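PDB 2GBW: biphenyl 2,3-Dioxygenase Beta Subunit from Sphingobium yanoikuyae, which forms the beta subunit, of the NTF2 clan, of a multi-subunit ring-hydroxylating enzyme that probably acts as a dioxygenase. Local coordinates for residues Y46-Y51 against L158-R163; A68-D73 against K168-F173. All coordinates share one frame; numbering follows the deposited sequence.

Contact 1: Y46-Y51 against L158-R163; sequences YWMPIY and LILDAR
Trp47 O accepts a hydrogen bond from Leu158 N (2.8 Å, 156° at the hydrogen) where strand 44-49 runs parallel to the end of strand 150-160, the two short segments inclined at 21°. One residue on, the CA-H of Met48 points at Leu158 O (3.4 Å from Met48 CA), a second, weaker link between the backbones. The tight part of the contact lies on the sheet face that carries Tyr46, Met48, Leu158 and Leu160. Met48 runs out extended, with CG anti to the backbone N (chi1 -176°), and bends only at its last torsion. This leaves Met48 SD 3.7 Å from Leu160 CD1, the two side chains crossing nearly at a right angle, while the methyl CE turns back onto CD1 and CB of Leu158. That same Leu158 CD1 lies 3.4 Å from the phenolic OH of Tyr46, whose polar partner is the backbone N of Cys174. With Met48 cut back to an alanine, the parts of Leu158 and Leu160 that meet its SD and CE would probably lose their cover, leaving a gap beside them. The other side is looser. There Tyr51 reaches Ile159 only through Tyr51 CE2, 3.9 Å from Ile159 CG2, and Trp47 packs against Pro49 of its own strand. Beyond Pro49 the chains diverge, and a water fills in: it donates to Pro49 O and Leu158 O and accepts from Leu160 N (3.0 Å), lying in the plane of the Tyr51 ring at its edge. Arg163 passes its CD beside Tyr51 O, but its NE forms a salt bridge with an acidic side chain of another protein's chain. Direct pairing and apolar contact thus give way, toward and past the strand ends, to pairing through water and then to a charged subunit interface.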
# COMPACT_ATOMS: atom_id res chain seq x y z
N TYR B 46 8.91 31.06 -9.63
CA TYR B 46 8.30 29.95 -8.95
C TYR B 46 8.97 28.71 -9.52
O TYR B 46 8.84 28.43 -10.71
CB TYR B 46 6.82 30.00 -9.26
CG TYR B 46 5.97 29.03 -8.51
CD1 TYR B 46 5.97 27.70 -8.88
CD2 TYR B 46 5.14 29.43 -7.45
CE1 TYR B 46 5.18 26.79 -8.26
CE2 TYR B 46 4.33 28.49 -6.78
CZ TYR B 46 4.36 27.19 -7.20
OH TYR B 46 3.59 26.21 -6.59
N TRP B 47 9.74 28.01 -8.68
CA TRP B 47 10.74 27.05 -9.13
C TRP B 47 10.72 25.77 -8.30
O TRP B 47 10.80 25.81 -7.09
CB TRP B 47 12.10 27.73 -9.08
CG TRP B 47 13.26 26.93 -9.46
CD1 TRP B 47 13.31 25.95 -10.40
CD2 TRP B 47 14.55 27.05 -8.91
NE1 TRP B 47 14.58 25.44 -10.46
CE2 TRP B 47 15.37 26.12 -9.57
CE3 TRP B 47 15.11 27.89 -7.93
CZ2 TRP B 47 16.72 25.96 -9.25
CZ3 TRP B 47 16.45 27.73 -7.61
CH2 TRP B 47 17.23 26.77 -8.28
N MET B 48 10.57 24.64 -8.99
CA MET B 48 10.59 23.28 -8.40
C MET B 48 11.61 22.41 -9.17
O MET B 48 11.28 21.77 -10.16
CB MET B 48 9.21 22.63 -8.42
CG MET B 48 9.12 21.20 -7.72
SD MET B 48 7.50 20.44 -7.94
CE MET B 48 6.54 21.50 -6.79
N PRO B 49 12.88 22.41 -8.73
CA PRO B 49 13.96 21.72 -9.46
C PRO B 49 13.80 20.26 -9.42
O PRO B 49 13.16 19.74 -8.52
CB PRO B 49 15.23 22.09 -8.70
CG PRO B 49 14.84 22.99 -7.65
CD PRO B 49 13.38 23.19 -7.59
N ILE B 50 14.41 19.59 -10.41
CA ILE B 50 14.54 18.12 -10.37
C ILE B 50 15.91 17.81 -9.76
O ILE B 50 16.95 18.16 -10.32
CB ILE B 50 14.42 17.51 -11.76
CG1 ILE B 50 13.01 17.72 -12.31
CG2 ILE B 50 14.78 16.05 -11.70
CD1 ILE B 50 13.01 17.83 -13.77
N TYR B 51 15.91 17.19 -8.58
CA TYR B 51 17.13 16.77 -7.91
C TYR B 51 17.40 15.28 -8.19
O TYR B 51 16.60 14.41 -7.87
CB TYR B 51 17.00 16.95 -6.43
CG TYR B 51 17.08 18.38 -5.99
CD1 TYR B 51 18.30 18.98 -5.79
CD2 TYR B 51 15.93 19.10 -5.77
CE1 TYR B 51 18.36 20.30 -5.37
CE2 TYR B 51 15.98 20.39 -5.37
CZ TYR B 51 17.17 20.99 -5.19
OH TYR B 51 17.19 22.32 -4.75
N LEU B 158 10.65 25.14 -4.33
CA LEU B 158 9.96 23.97 -3.77
C LEU B 158 10.83 22.75 -3.97
O LEU B 158 11.21 22.41 -5.12
CB LEU B 158 8.60 23.74 -4.46
CG LEU B 158 7.59 24.91 -4.30
CD1 LEU B 158 6.39 24.85 -5.27
CD2 LEU B 158 7.13 25.01 -2.82
N ILE B 159 11.15 22.09 -2.87
CA ILE B 159 12.11 21.00 -2.87
C ILE B 159 11.36 19.71 -2.53
O ILE B 159 10.94 19.49 -1.40
CB ILE B 159 13.20 21.24 -1.85
CG1 ILE B 159 13.85 22.62 -2.14
CG2 ILE B 159 14.18 20.07 -1.93
CD1 ILE B 159 14.44 23.24 -0.94
N LEU B 160 11.14 18.88 -3.54
CA LEU B 160 10.38 17.67 -3.38
C LEU B 160 11.14 16.63 -2.58
O LEU B 160 12.33 16.39 -2.86
CB LEU B 160 10.06 17.10 -4.75
CG LEU B 160 9.03 17.83 -5.56
CD1 LEU B 160 8.97 17.20 -7.00
CD2 LEU B 160 7.71 17.69 -4.85
N ASP B 161 10.48 15.92 -1.67
CA ASP B 161 11.22 14.89 -0.96
C ASP B 161 11.40 13.56 -1.77
O ASP B 161 12.36 12.88 -1.52
CB ASP B 161 10.63 14.59 0.40
CG ASP B 161 10.78 15.75 1.36
OD1 ASP B 161 11.67 16.58 1.12
OD2 ASP B 161 9.99 15.83 2.32
N ALA B 162 10.49 13.24 -2.69
CA ALA B 162 10.47 11.97 -3.45
C ALA B 162 11.12 12.13 -4.80
O ALA B 162 10.76 13.01 -5.58
CB ALA B 162 9.03 11.43 -3.64
N ARG B 163 12.06 11.24 -5.11
CA ARG B 163 12.67 11.25 -6.44
C ARG B 163 11.65 10.84 -7.52
O ARG B 163 11.62 11.45 -8.59
CB ARG B 163 13.89 10.32 -6.48
CG ARG B 163 14.54 10.18 -7.85
CD ARG B 163 15.10 11.51 -8.33
NE ARG B 163 15.65 11.51 -9.70
CZ ARG B 163 15.03 12.03 -10.79
NH1 ARG B 163 13.77 12.45 -10.76
NH2 ARG B 163 15.68 12.06 -11.95
O HOH W 1 12.10 20.08 -6.09

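Contact 2: A68-D73 against K168-F173; sequences AAIYND and KNLYFF
Ile70 meets Leu170 methyl to methyl, the two side chains crossing at about a right angle with Ile70 CD1 3.8 Å from Leu170 CD1. Ile70 CG2 also lies 4.1 Å from Leu170 CD1, so two branches of one isoleucine approach this methyl. Leu170 also lies beside His136, which binds zinc in a structure of this protein, although none is bound to this chain here. Ile70 and Tyr71 both face Met48 of strand 44-49, forming a classic beta bulge at the corner the chain turns at Ile70. Tyr71 directs its side chain at the C-terminal loop, CG anti to its own carbonyl carbon (chi1 -69°), and Tyr71 OH donates to Leu170 O at 2.7 Å. The acceptor lies in the plane of the phenol ring, at its edge, whereas the hydroxyl is tilted 17° from the carbonyl plane. Leu170 O also receives a weak bond from Phe172 N (3.0 Å), closing an inverse gamma turn centred on Tyr171. Overlapping it, Asn169 OD1 accepts from Tyr171 N (2.9 Å) in an Asx turn. Phe172 O comes within 3.2 Å of Tyr71 OH.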
# COMPACT_ATOMS: atom_id res chain seq x y z
N ALA B 68 16.83 21.40 -15.77
CA ALA B 68 15.48 20.82 -15.69
C ALA B 68 14.77 21.15 -14.36
O ALA B 68 15.34 21.11 -13.27
CB ALA B 68 15.50 19.32 -15.90
N ALA B 69 13.52 21.51 -14.48
CA ALA B 69 12.67 21.72 -13.34
C ALA B 69 11.22 21.45 -13.70
O ALA B 69 10.81 21.74 -14.83
CB ALA B 69 12.82 23.16 -12.88
N ILE B 70 10.45 20.98 -12.72
CA ILE B 70 9.01 20.67 -12.89
C ILE B 70 8.21 21.97 -13.01
O ILE B 70 7.31 22.08 -13.84
CB ILE B 70 8.50 19.76 -11.75
CG1 ILE B 70 9.25 18.41 -11.82
CG2 ILE B 70 6.96 19.52 -11.86
CD1 ILE B 70 9.23 17.64 -10.48
N TYR B 71 8.58 22.95 -12.20
CA TYR B 71 8.14 24.33 -12.39
C TYR B 71 9.34 25.26 -12.54
O TYR B 71 10.34 25.14 -11.84
CB TYR B 71 7.31 24.82 -11.18
CG TYR B 71 5.96 24.21 -10.95
CD1 TYR B 71 5.80 22.94 -10.37
CD2 TYR B 71 4.80 24.88 -11.32
CE1 TYR B 71 4.52 22.39 -10.19
CE2 TYR B 71 3.54 24.36 -11.10
CZ TYR B 71 3.41 23.10 -10.52
OH TYR B 71 2.13 22.61 -10.33
N ASN B 72 9.24 26.19 -13.48
CA ASN B 72 10.24 27.20 -13.71
C ASN B 72 9.59 28.39 -14.40
O ASN B 72 9.79 28.63 -15.59
CB ASN B 72 11.37 26.60 -14.54
CG ASN B 72 12.67 27.28 -14.34
OD1 ASN B 72 12.76 28.37 -13.74
ND2 ASN B 72 13.71 26.69 -14.92
N ASP B 73 8.84 29.17 -13.62
CA ASP B 73 7.84 30.08 -14.16
C ASP B 73 8.03 31.49 -13.68
O ASP B 73 8.44 31.71 -12.51
CB ASP B 73 6.44 29.65 -13.71
CG ASP B 73 6.01 28.29 -14.29
OD1 ASP B 73 6.54 27.88 -15.34
OD2 ASP B 73 5.17 27.63 -13.65
N LYS B 168 -0.45 10.82 -10.24
CA LYS B 168 -0.64 11.15 -11.64
C LYS B 168 0.03 12.43 -12.05
O LYS B 168 0.46 12.56 -13.19
CB LYS B 168 -2.14 11.28 -11.94
CG LYS B 168 -2.90 9.96 -11.99
CD LYS B 168 -4.39 10.28 -12.00
CE LYS B 168 -5.21 9.01 -12.35
NZ LYS B 168 -5.05 7.93 -11.38
N ASN B 169 0.08 13.43 -11.16
CA ASN B 169 0.61 14.73 -11.53
C ASN B 169 1.02 15.51 -10.30
O ASN B 169 0.76 15.07 -9.16
CB ASN B 169 -0.41 15.53 -12.31
CG ASN B 169 -1.69 15.87 -11.46
OD1 ASN B 169 -1.66 16.67 -10.50
ND2 ASN B 169 -2.81 15.30 -11.88
N LEU B 170 1.66 16.64 -10.53
CA LEU B 170 2.02 17.61 -9.49
C LEU B 170 1.39 18.94 -9.79
O LEU B 170 2.00 20.02 -9.51
CB LEU B 170 3.57 17.75 -9.38
CG LEU B 170 4.35 16.61 -8.76
CD1 LEU B 170 5.89 16.71 -9.03
CD2 LEU B 170 4.14 16.57 -7.25
N TYR B 171 0.15 18.88 -10.30
CA TYR B 171 -0.63 20.05 -10.68
C TYR B 171 -1.38 20.61 -9.46
O TYR B 171 -2.63 20.60 -9.40
CB TYR B 171 -1.59 19.78 -11.89
CG TYR B 171 -1.75 21.02 -12.74
CD1 TYR B 171 -2.54 22.09 -12.32
CD2 TYR B 171 -0.97 21.21 -13.87
CE1 TYR B 171 -2.64 23.27 -13.08
CE2 TYR B 171 -1.08 22.35 -14.64
CZ TYR B 171 -1.88 23.42 -14.22
OH TYR B 171 -1.98 24.58 -14.97
N PHE B 172 -0.59 21.14 -8.53
CA PHE B 172 -1.09 21.94 -7.39
C PHE B 172 -0.05 22.95 -7.04
O PHE B 172 1.13 22.75 -7.29
CB PHE B 172 -1.43 21.06 -6.21
CG PHE B 172 -0.31 20.22 -5.74
CD1 PHE B 172 0.61 20.71 -4.82
CD2 PHE B 172 -0.16 18.91 -6.23
CE1 PHE B 172 1.65 19.91 -4.38
CE2 PHE B 172 0.86 18.09 -5.81
CZ PHE B 172 1.77 18.56 -4.90
N PHE B 173 -0.47 24.06 -6.45
CA PHE B 173 0.46 25.08 -6.02
C PHE B 173 0.88 24.91 -4.57
O PHE B 173 0.16 24.33 -3.76
CB PHE B 173 -0.15 26.47 -6.20
CG PHE B 173 -0.52 26.79 -7.61
CD1 PHE B 173 0.44 27.03 -8.56
CD2 PHE B 173 -1.85 26.86 -7.98
CE1 PHE B 173 0.09 27.33 -9.85
CE2 PHE B 173 -2.19 27.15 -9.28
CZ PHE B 173 -1.22 27.39 -10.20

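Overall arrangement
After two N-terminal helices the chain lays down strand 44-49, then passes through a loop to residues 68-73, which pair antiparallel with that strand. After helix 75-84 and the long strands of the sheet, strand 150-160 returns beside strand 44-49, and contact 1 closes the first long loop. The C-terminal tail then comes back to residues 68-73, where contact 2 closes a second. The segments alternate along the chain, so the two closures cross. Together they join three neighbouring strands and the tail, which also meets contact 1 where Phe173 packs on Tyr46; the centres of the two contacts are about 9 Å apart.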